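Local coordinates for protein trichothecene 3-O-acetyltransferase TRI101 (Fusarium sporotrichioides, PDB 2ZBA) that acetylates the 3-hydroxyl of trichothecene mycotoxins, drawing the acetyl group from acetyl coenzyme A, in the biosynthetic pathway that leads to T-2 toxin, at residues Phe62-Gly67 / Ser195-Asp200; Gly172-Ile177 / Ala389-Trp394; Thr203-Leu208 / Arg353-Leu358. One frame throughout, in Å; residues are numbered along the deposited sequence.

Contact 1. Residues Phe62-Gly67 / Ser195-Asp200; sequences FPWVAG and SAMNLD
Phe-62 and Met-197, whose CA atoms lie 7.5 Å apart, mark the closest backbone approach of a 3-10 turn to helix 191-197. Phe-62 has just left the helical conformation of helix 44-61, and residues 63-66 wind on as the 3-10 turn, with Val-65 N bonded to Phe-62 O; Met-197 lies on helix 191-197. The contact is carried by Met-197, a selenomethionine with atom SE in place of sulfur. Its CG lies over one face of the Phe-62 ring in a CH-pi contact, 3.8 Å from the centroid and 16° off the ring normal, while its CB comes to 3.4 Å from Phe-62 CE1. Further out, SE stands above the same ring, 4.8 Å from the centroid, a Met-aromatic contact at long range. These contacts join helix 191-197 to the turn leading from helix 44-61 into strand 68-72, within an acyltransferase of the BAHD superfamily and away from its annotated sites. Bends at chi2 and chi3 (-67° and -83°) curl the methionine over the phenyl face and deliver its methyl, CE, between the two aromatic residues. There CE lies 3.4 Å from Trp-64 CZ2, approaching the indole obliquely, and 3.6 Å from Val-65 CG1. A long, flexible, apolar chain suits this place because it can follow two differently turned rings at once. The indole also takes part in a cation-pi interaction with Arg-201, and the phenyl ring of Phe-62 meets that of Phe-189.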
loop_
_atom_site.group_PDB
_atom_site.type_symbol
_atom_site.label_atom_id
_atom_site.label_comp_id
_atom_site.label_asym_id
_atom_site.label_seq_id
_atom_site.Cartn_x
_atom_site.Cartn_y
_atom_site.Cartn_z
ATOM N N PHE A 62 -14.650 -5.947 -18.017
ATOM C CA PHE A 62 -14.645 -6.470 -16.639
ATOM C C PHE A 62 -15.678 -5.787 -15.753
ATOM O O PHE A 62 -15.324 -4.905 -14.972
ATOM C CB PHE A 62 -13.260 -6.292 -16.001
ATOM C CG PHE A 62 -12.134 -6.649 -16.907
ATOM C CD1 PHE A 62 -11.873 -7.986 -17.224
ATOM C CD2 PHE A 62 -11.332 -5.652 -17.458
ATOM C CE1 PHE A 62 -10.830 -8.327 -18.080
ATOM C CE2 PHE A 62 -10.283 -5.983 -18.314
ATOM C CZ PHE A 62 -10.030 -7.324 -18.625
ATOM N N PRO A 63 -16.961 -6.183 -15.866
ATOM C CA PRO A 63 -18.059 -5.535 -15.118
ATOM C C PRO A 63 -17.829 -5.334 -13.611
ATOM O O PRO A 63 -18.202 -4.285 -13.045
ATOM C CB PRO A 63 -19.258 -6.461 -15.390
ATOM C CG PRO A 63 -18.953 -7.055 -16.754
ATOM C CD PRO A 63 -17.457 -7.259 -16.752
ATOM N N TRP A 64 -17.189 -6.310 -12.972
ATOM C CA TRP A 64 -17.013 -6.294 -11.520
ATOM C C TRP A 64 -16.234 -5.079 -10.952
ATOM O O TRP A 64 -16.435 -4.688 -9.793
ATOM C CB TRP A 64 -16.408 -7.616 -11.056
ATOM C CG TRP A 64 -15.051 -7.880 -11.578
ATOM C CD1 TRP A 64 -14.721 -8.660 -12.649
ATOM C CD2 TRP A 64 -13.817 -7.372 -11.049
ATOM N NE1 TRP A 64 -13.360 -8.664 -12.824
ATOM C CE2 TRP A 64 -12.778 -7.887 -11.853
ATOM C CE3 TRP A 64 -13.486 -6.548 -9.958
ATOM C CZ2 TRP A 64 -11.429 -7.605 -11.605
ATOM C CZ3 TRP A 64 -12.140 -6.254 -9.724
ATOM C CH2 TRP A 64 -11.132 -6.782 -10.543
ATOM N N VAL A 65 -15.374 -4.464 -11.769
ATOM C CA VAL A 65 -14.607 -3.292 -11.315
ATOM C C VAL A 65 -15.530 -2.177 -10.865
ATOM O O VAL A 65 -15.163 -1.377 -10.012
ATOM C CB VAL A 65 -13.593 -2.780 -12.371
ATOM C CG1 VAL A 65 -12.713 -3.925 -12.806
ATOM C CG2 VAL A 65 -14.302 -2.117 -13.586
ATOM N N ALA A 66 -16.747 -2.181 -11.418
ATOM C CA ALA A 66 -17.782 -1.187 -11.146
ATOM C C ALA A 66 -18.684 -1.584 -9.969
ATOM O O ALA A 66 -19.594 -0.822 -9.594
ATOM C CB ALA A 66 -18.626 -0.960 -12.400
ATOM N N GLY A 67 -18.404 -2.754 -9.380
ATOM C CA GLY A 67 -19.204 -3.311 -8.302
ATOM C C GLY A 67 -18.988 -2.677 -6.947
ATOM O O GLY A 67 -18.318 -1.635 -6.813
ATOM N N SER A 195 -7.266 -13.235 -18.560
ATOM C CA SER A 195 -7.142 -14.370 -17.632
ATOM C C SER A 195 -6.955 -13.964 -16.168
ATOM O O SER A 195 -7.657 -14.472 -15.300
ATOM C CB SER A 195 -5.999 -15.293 -18.047
ATOM O OG SER A 195 -6.475 -16.296 -18.914
ATOM N N ALA A 196 -6.009 -13.062 -15.908
ATOM C CA ALA A 196 -5.680 -12.617 -14.549
ATOM C C ALA A 196 -6.864 -11.927 -13.885
ATOM O O ALA A 196 -7.191 -12.214 -12.725
ATOM C CB ALA A 196 -4.464 -11.695 -14.570
HETATM N N MSE A 197 -7.517 -11.041 -14.642
HETATM C CA MSE A 197 -8.689 -10.299 -14.179
HETATM C C MSE A 197 -9.835 -11.225 -13.824
HETATM O O MSE A 197 -10.676 -10.877 -13.002
HETATM C CB MSE A 197 -9.164 -9.298 -15.240
HETATM C CG MSE A 197 -8.316 -8.021 -15.361
HETATM SE SE MSE A 197 -8.364 -6.812 -13.820
HETATM C CE MSE A 197 -9.985 -5.802 -14.136
ATOM N N ASN A 198 -9.852 -12.399 -14.458
ATOM C CA ASN A 198 -10.921 -13.376 -14.277
ATOM C C ASN A 198 -10.569 -14.589 -13.404
ATOM O O ASN A 198 -11.394 -15.501 -13.262
ATOM C CB ASN A 198 -11.474 -13.836 -15.643
ATOM C CG ASN A 198 -12.325 -12.771 -16.319
ATOM O OD1 ASN A 198 -11.930 -12.206 -17.325
ATOM N ND2 ASN A 198 -13.490 -12.491 -15.761
ATOM N N LEU A 199 -9.361 -14.604 -12.830
ATOM C CA LEU A 199 -8.941 -15.697 -11.942
ATOM C C LEU A 199 -9.923 -15.878 -10.797
ATOM O O LEU A 199 -10.365 -14.905 -10.185
ATOM C CB LEU A 199 -7.530 -15.476 -11.373
ATOM C CG LEU A 199 -6.293 -16.018 -12.110
ATOM C CD1 LEU A 199 -5.031 -15.710 -11.314
ATOM C CD2 LEU A 199 -6.376 -17.525 -12.439
ATOM N N ASP A 200 -10.271 -17.127 -10.524
ATOM C CA ASP A 200 -11.145 -17.443 -9.399
ATOM C C ASP A 200 -10.402 -17.111 -8.098
ATOM O O ASP A 200 -9.358 -17.703 -7.815
ATOM C CB ASP A 200 -11.555 -18.925 -9.448
ATOM C CG ASP A 200 -12.714 -19.262 -8.506
ATOM O OD1 ASP A 200 -12.965 -18.540 -7.521
ATOM O OD2 ASP A 200 -13.385 -20.280 -8.759
#

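Contact 2. Residues Gly172-Ile177 / Ala389-Trp394; sequences GQDAII and AKVGCW. With COA (coenzyme A), chain E.
A buried polar contact, a helix carboxylate receiving a backbone N-H of a loop, joins Asp-174 on helix 170-184 to Gly-392 in the segment that follows strand 383-387. Gly-392 N donates to Asp-174 OD2 over 3.0 Å in a nearly straight bond, 174° at the hydrogen. The donor comes from above the carboxylate, 41° out of its plane. With CG anti to the backbone N (chi1 179°), the aspartate stretches out from its helix to the loop, which passes with the CA of Val-391 6.0 Å from that of Asp-174. Aspartate fits here because its short side chain presents two acceptors to several donors: OD1 also takes a hydrogen bond from Tyr-396 OH, and OD2 forms a salt bridge with Arg-178. The positive charge of that arginine probably helps keep the buried carboxylate ionised. Val-391 supplies the apolar flank, its CB 3.6 Å from Asp-174 CG, and the backbone of Gly-392, the next residue, passes close to the carboxylate. Cys-393 SG lies 4.4 Å from Ile-177 CG2, one helical turn beyond the aspartate, a loose apolar touch. Pointing the other way, the extended Lys-390 reaches coenzyme A, where its NZ donates to the pyrophosphate oxygen O1A at 3.2 Å; the same short loop thus joins the cofactor site to helix 170-184. Strand 29-37 packs against the contact, Ile-32 touching Ile-177 and Leu-34 touching Cys-393, while Val-408 of strand 407-409 also packs on the cysteine.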
loop_
_atom_site.group_PDB
_atom_site.type_symbol
_atom_site.label_atom_id
_atom_site.label_comp_id
_atom_site.label_asym_id
_atom_site.label_seq_id
_atom_site.Cartn_x
_atom_site.Cartn_y
_atom_site.Cartn_z
ATOM N N GLY A 172 -2.663 -5.189 -6.779
ATOM C CA GLY A 172 -3.880 -5.431 -7.533
ATOM C C GLY A 172 -4.517 -4.136 -8.004
ATOM O O GLY A 172 -5.061 -4.082 -9.098
ATOM N N GLN A 173 -4.473 -3.103 -7.175
ATOM C CA GLN A 173 -5.004 -1.803 -7.550
ATOM C C GLN A 173 -4.184 -1.224 -8.729
ATOM O O GLN A 173 -4.749 -0.677 -9.666
ATOM C CB GLN A 173 -4.940 -0.858 -6.350
ATOM C CG GLN A 173 -5.609 0.527 -6.533
ATOM C CD GLN A 173 -5.923 1.173 -5.186
ATOM O OE1 GLN A 173 -6.042 0.484 -4.188
ATOM N NE2 GLN A 173 -6.008 2.482 -5.148
ATOM N N ASP A 174 -2.859 -1.344 -8.650
ATOM C CA ASP A 174 -1.956 -0.910 -9.717
ATOM C C ASP A 174 -2.228 -1.627 -11.036
ATOM O O ASP A 174 -2.213 -1.002 -12.094
ATOM C CB ASP A 174 -0.496 -1.135 -9.297
ATOM C CG ASP A 174 0.496 -0.730 -10.368
ATOM O OD1 ASP A 174 0.462 0.440 -10.840
ATOM O OD2 ASP A 174 1.323 -1.584 -10.728
ATOM N N ALA A 175 -2.448 -2.936 -10.972
ATOM C CA ALA A 175 -2.804 -3.728 -12.150
ATOM C C ALA A 175 -4.087 -3.222 -12.802
ATOM O O ALA A 175 -4.170 -3.102 -14.031
ATOM C CB ALA A 175 -2.932 -5.217 -11.783
ATOM N N ILE A 176 -5.092 -2.934 -11.977
ATOM C CA ILE A 176 -6.360 -2.390 -12.471
ATOM C C ILE A 176 -6.139 -1.012 -13.087
ATOM O O ILE A 176 -6.671 -0.716 -14.156
ATOM C CB ILE A 176 -7.439 -2.310 -11.353
ATOM C CG1 ILE A 176 -7.904 -3.717 -10.932
ATOM C CG2 ILE A 176 -8.639 -1.460 -11.791
ATOM C CD1 ILE A 176 -8.790 -3.695 -9.669
ATOM N N ILE A 177 -5.361 -0.182 -12.402
ATOM C CA ILE A 177 -5.039 1.163 -12.880
ATOM C C ILE A 177 -4.264 1.138 -14.217
ATOM O O ILE A 177 -4.553 1.934 -15.125
ATOM C CB ILE A 177 -4.277 1.977 -11.797
ATOM C CG1 ILE A 177 -5.167 2.167 -10.563
ATOM C CG2 ILE A 177 -3.855 3.350 -12.346
ATOM C CD1 ILE A 177 -4.471 2.809 -9.360
ATOM N N ALA A 389 7.146 0.156 -3.843
ATOM C CA ALA A 389 8.260 0.483 -4.760
ATOM C C ALA A 389 8.074 -0.058 -6.154
ATOM O O ALA A 389 8.453 0.590 -7.106
ATOM C CB ALA A 389 9.584 -0.002 -4.190
ATOM N N LYS A 390 7.494 -1.255 -6.263
ATOM C CA LYS A 390 7.311 -1.952 -7.560
ATOM C C LYS A 390 6.068 -1.569 -8.378
ATOM O O LYS A 390 5.951 -1.950 -9.551
ATOM C CB LYS A 390 7.323 -3.476 -7.369
ATOM C CG LYS A 390 8.676 -4.043 -6.936
ATOM C CD LYS A 390 8.693 -5.561 -7.091
ATOM C CE LYS A 390 10.097 -6.127 -6.966
ATOM N NZ LYS A 390 10.152 -7.557 -7.432
ATOM N N VAL A 391 5.149 -0.816 -7.785
ATOM C CA VAL A 391 3.953 -0.463 -8.535
ATOM C C VAL A 391 4.310 0.469 -9.696
ATOM O O VAL A 391 5.224 1.306 -9.584
ATOM C CB VAL A 391 2.781 0.067 -7.676
ATOM C CG1 VAL A 391 2.721 -0.602 -6.314
ATOM C CG2 VAL A 391 2.798 1.542 -7.582
ATOM N N GLY A 392 3.630 0.283 -10.812
ATOM C CA GLY A 392 4.064 0.916 -12.064
ATOM C C GLY A 392 3.427 2.262 -12.410
ATOM O O GLY A 392 3.425 2.653 -13.569
ATOM N N CYS A 393 2.908 2.981 -11.409
ATOM C CA CYS A 393 2.063 4.170 -11.654
ATOM C C CYS A 393 2.741 5.362 -12.353
ATOM O O CYS A 393 2.047 6.184 -12.968
ATOM C CB CYS A 393 1.401 4.640 -10.364
ATOM S SG CYS A 393 -0.197 3.876 -10.000
ATOM N N TRP A 394 4.070 5.475 -12.241
ATOM C CA TRP A 394 4.837 6.538 -12.912
ATOM C C TRP A 394 4.790 6.446 -14.440
ATOM O O TRP A 394 5.275 7.354 -15.130
ATOM C CB TRP A 394 6.321 6.508 -12.496
ATOM C CG TRP A 394 6.621 7.001 -11.114
ATOM C CD1 TRP A 394 6.783 6.242 -9.996
ATOM C CD2 TRP A 394 6.842 8.361 -10.717
ATOM N NE1 TRP A 394 7.069 7.044 -8.915
ATOM C CE2 TRP A 394 7.114 8.350 -9.332
ATOM C CE3 TRP A 394 6.819 9.587 -11.396
ATOM C CZ2 TRP A 394 7.361 9.509 -8.614
ATOM C CZ3 TRP A 394 7.080 10.738 -10.686
ATOM C CH2 TRP A 394 7.336 10.694 -9.307
HETATM N N1A COA E . 21.674 -12.179 -6.450
HETATM C C2A COA E . 21.870 -10.817 -6.291
HETATM N N3A COA E . 20.779 -9.959 -6.335
HETATM C C4A COA E . 19.519 -10.444 -6.526
HETATM C C5A COA E . 19.313 -11.813 -6.693
HETATM C C6A COA E . 20.406 -12.689 -6.655
HETATM N N6A COA E . 20.244 -13.989 -6.916
HETATM N N7A COA E . 17.985 -12.010 -6.869
HETATM C C8A COA E . 17.359 -10.809 -6.821
HETATM N N9A COA E . 18.293 -9.829 -6.603
HETATM C C1B COA E . 18.031 -8.390 -6.371
HETATM C C2B COA E . 17.601 -7.678 -7.648
HETATM O O2B COA E . 18.721 -7.235 -8.386
HETATM C C3B COA E . 16.732 -6.562 -7.097
HETATM O O3B COA E . 17.592 -5.672 -6.437
HETATM P P3B COA E . 17.586 -4.066 -6.578
HETATM O O7A COA E . 16.146 -3.603 -6.490
HETATM O O8A COA E . 18.122 -3.648 -7.920
HETATM O O9A COA E . 18.401 -3.592 -5.417
HETATM C C4B COA E . 16.019 -7.263 -5.959
HETATM O O4B COA E . 16.963 -8.189 -5.447
HETATM C C5B COA E . 14.741 -8.004 -6.319
HETATM O O5B COA E . 14.382 -8.740 -5.155
HETATM P P1A COA E . 12.841 -8.916 -4.717
HETATM O O1A COA E . 12.049 -9.575 -5.802
HETATM O O2A COA E . 12.699 -9.583 -3.370
HETATM O O3A COA E . 12.206 -7.418 -4.649
HETATM P P2A COA E . 12.489 -6.288 -3.532
HETATM O O4A COA E . 12.724 -4.991 -4.275
HETATM O O5A COA E . 13.565 -6.621 -2.528
HETATM O O6A COA E . 11.125 -6.170 -2.696
HETATM C CBP COA E . 9.436 -6.957 -1.172
HETATM C CCP COA E . 10.914 -6.988 -1.554
HETATM C CDP COA E . 9.207 -5.648 -0.417
HETATM C CEP COA E . 9.136 -8.173 -0.278
HETATM C CAP COA E . 8.604 -6.986 -2.456
HETATM O OAP COA E . 8.846 -8.188 -3.174
HETATM C C9P COA E . 7.113 -6.832 -2.262
HETATM O O9P COA E . 6.344 -7.956 -1.950
HETATM N N8P COA E . 6.553 -5.634 -2.447
HETATM C C7P COA E . 5.119 -5.437 -2.260
HETATM C C6P COA E . 4.738 -5.202 -0.798
HETATM C C5P COA E . 3.239 -4.977 -0.689
HETATM O O5P COA E . 2.428 -5.927 -0.821
HETATM N N4P COA E . 2.829 -3.738 -0.446
HETATM C C3P COA E . 1.542 -3.294 -0.977
HETATM C C2P COA E . 0.560 -2.886 0.117
HETATM S S1P COA E . -1.192 -3.161 -0.292
#

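Contact 3. Residues Thr203-Leu208 / Arg353-Leu358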
loop_
_atom_site.group_PDB
_atom_site.type_symbol
_atom_site.label_atom_id
_atom_site.label_comp_id
_atom_site.label_asym_id
_atom_site.label_seq_id
_atom_site.Cartn_x
_atom_site.Cartn_y
_atom_site.Cartn_z
ATOM N N THR A 203 -9.709 -19.916 -5.468
ATOM C CA THR A 203 -8.751 -20.958 -5.800
ATOM C C THR A 203 -7.302 -20.513 -5.669
ATOM O O THR A 203 -6.379 -21.342 -5.693
ATOM C CB THR A 203 -9.007 -21.504 -7.239
ATOM O OG1 THR A 203 -8.678 -20.514 -8.236
ATOM C CG2 THR A 203 -10.455 -21.926 -7.379
ATOM N N VAL A 204 -7.109 -19.206 -5.517
ATOM C CA VAL A 204 -5.817 -18.577 -5.722
ATOM C C VAL A 204 -4.769 -18.986 -4.662
ATOM O O VAL A 204 -3.566 -19.075 -4.949
ATOM C CB VAL A 204 -5.993 -17.017 -5.930
ATOM C CG1 VAL A 204 -5.894 -16.225 -4.623
ATOM C CG2 VAL A 204 -5.011 -16.510 -6.953
ATOM N N VAL A 205 -5.251 -19.250 -3.447
ATOM C CA VAL A 205 -4.440 -19.805 -2.363
ATOM C C VAL A 205 -5.050 -21.174 -2.031
ATOM O O VAL A 205 -6.105 -21.241 -1.420
ATOM C CB VAL A 205 -4.446 -18.892 -1.118
ATOM C CG1 VAL A 205 -3.566 -19.487 0.012
ATOM C CG2 VAL A 205 -3.981 -17.469 -1.486
ATOM N N PRO A 206 -4.412 -22.270 -2.486
ATOM C CA PRO A 206 -4.933 -23.610 -2.194
ATOM C C PRO A 206 -5.001 -23.894 -0.700
ATOM O O PRO A 206 -4.064 -23.584 0.046
ATOM C CB PRO A 206 -3.913 -24.538 -2.887
ATOM C CG PRO A 206 -3.314 -23.705 -3.962
ATOM C CD PRO A 206 -3.198 -22.336 -3.319
ATOM N N LEU A 207 -6.116 -24.463 -0.253
ATOM C CA LEU A 207 -6.282 -24.767 1.170
ATOM C C LEU A 207 -5.477 -26.017 1.531
ATOM O O LEU A 207 -5.249 -26.885 0.676
ATOM C CB LEU A 207 -7.766 -24.929 1.524
ATOM C CG LEU A 207 -8.592 -23.778 2.128
ATOM C CD1 LEU A 207 -8.067 -22.345 1.867
ATOM C CD2 LEU A 207 -10.042 -23.944 1.722
ATOM N N LEU A 208 -5.028 -26.089 2.784
ATOM C CA LEU A 208 -4.257 -27.238 3.278
ATOM C C LEU A 208 -5.177 -28.395 3.656
ATOM O O LEU A 208 -6.170 -28.185 4.368
ATOM C CB LEU A 208 -3.404 -26.830 4.488
ATOM C CG LEU A 208 -2.347 -25.749 4.221
ATOM C CD1 LEU A 208 -1.671 -25.348 5.512
ATOM C CD2 LEU A 208 -1.316 -26.219 3.200
ATOM N N ARG A 353 3.631 -21.529 2.728
ATOM C CA ARG A 353 3.109 -22.267 3.880
ATOM C C ARG A 353 2.358 -21.354 4.850
ATOM O O ARG A 353 1.238 -21.635 5.225
ATOM C CB ARG A 353 4.235 -23.024 4.619
ATOM C CG ARG A 353 3.735 -23.813 5.849
ATOM C CD ARG A 353 2.677 -24.875 5.471
ATOM N NE ARG A 353 2.206 -25.612 6.658
ATOM C CZ ARG A 353 1.600 -26.796 6.658
ATOM N NH1 ARG A 353 1.369 -27.474 5.526
ATOM N NH2 ARG A 353 1.222 -27.316 7.819
ATOM N N ARG A 354 2.990 -20.255 5.241
ATOM C CA ARG A 354 2.395 -19.303 6.173
ATOM C C ARG A 354 1.086 -18.710 5.602
ATOM O O ARG A 354 0.129 -18.478 6.345
ATOM C CB ARG A 354 3.404 -18.190 6.499
ATOM C CG ARG A 354 4.632 -18.641 7.360
ATOM C CD ARG A 354 5.622 -17.492 7.589
ATOM N NE ARG A 354 4.924 -16.328 8.136
ATOM C CZ ARG A 354 4.779 -15.159 7.515
ATOM N NH1 ARG A 354 5.327 -14.943 6.312
ATOM N NH2 ARG A 354 4.060 -14.200 8.096
ATOM N N THR A 355 1.059 -18.469 4.290
ATOM C CA THR A 355 -0.079 -17.827 3.615
ATOM C C THR A 355 -1.238 -18.808 3.480
ATOM O O THR A 355 -2.397 -18.470 3.764
ATOM C CB THR A 355 0.338 -17.245 2.236
ATOM O OG1 THR A 355 1.316 -16.211 2.429
ATOM C CG2 THR A 355 -0.848 -16.623 1.488
ATOM N N GLN A 356 -0.913 -20.028 3.060
ATOM C CA GLN A 356 -1.895 -21.114 2.966
ATOM C C GLN A 356 -2.407 -21.493 4.345
ATOM O O GLN A 356 -3.574 -21.840 4.478
ATOM C CB GLN A 356 -1.301 -22.357 2.284
ATOM C CG GLN A 356 -0.938 -22.136 0.797
ATOM C CD GLN A 356 -0.527 -23.424 0.114
ATOM O OE1 GLN A 356 -1.375 -24.277 -0.236
ATOM N NE2 GLN A 356 0.785 -23.592 -0.063
ATOM N N ALA A 357 -1.541 -21.446 5.364
ATOM C CA ALA A 357 -2.015 -21.723 6.743
ATOM C C ALA A 357 -3.043 -20.664 7.173
ATOM O O ALA A 357 -4.070 -20.988 7.751
ATOM C CB ALA A 357 -0.874 -21.775 7.713
ATOM N N LEU A 358 -2.753 -19.396 6.878
ATOM C CA LEU A 358 -3.668 -18.294 7.173
ATOM C C LEU A 358 -4.989 -18.488 6.471
ATOM O O LEU A 358 -6.046 -18.360 7.107
ATOM C CB LEU A 358 -3.051 -16.933 6.793
ATOM C CG LEU A 358 -3.866 -15.637 7.058
ATOM C CD1 LEU A 358 -4.152 -15.405 8.566
ATOM C CD2 LEU A 358 -3.150 -14.414 6.470
#
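Leu-208 lays its CD1 methyl over the centre of the Arg-353 guanidinium, 3.7 Å above the plane, so that an apolar group rests on the flat face of a charged one. Arg-353 leaves its helix directed away from the loop, and the bend at chi2 (60°) turns its long chain back to bring that face under the leucine. The same CD1 reaches 3.8 Å from Ala-357 CA, one turn further along the helix; Ala-357 turns its CB away from the loop, so the methyl meets the helix backbone. Between these two residues in sequence stands Gln-356, which Leu-208 meets at about a right angle, its CG 4.0 Å from Gln-356 CB. The aliphatic part of the glutamine chain serves a second neighbour too: Val-205 CG1 lies 3.8 Å from Gln-356 CG, and the same distance from its CA. This methyl of the branched valine side chain is held anti to the backbone N (chi1 -179°), and it is the one turned on to the helix surface. The terminal amide of Gln-356 comes beside the carbonyl of Pro-206, whose fixed ring suits an extended loop course. Here an irregular segment packs along one side of a helix through spaced apolar side chains, with the buried Thr-355 beside Val-205. Helix 348-363 also receives the loop beyond these residues: Leu-208 N is hydrogen-bonded to Thr-360 OG1, and Leu-207 packs on Ala-359 and His-363, whereas Arg-354 turns to strand 318-326, bonding to Met-320 O.

How the contacts relate
From the N terminus, helix 44-61 runs into segment 62-67, which waits for its partner until helix 191-197: contact 1 closes that loop. Within it begins contact 2, at helix 170-184, whose partner comes only at 389-394, so the two loops cross. They also touch, Trp-64 CH2 lying 4.0 Å from Ile-176 CD1. Contact 3 opens just after contact 1 closes, at 203-208, and ends on helix 348-363, wholly within the span of contact 2, though about 11 Å from it at the nearest atoms. Contact 1 joins the turn after helix 44-61 to helix 191-197, contact 2 helix 170-184 to the loop beside coenzyme A, and contact 3 the chain leaving helix 191-197 to helix 348-363.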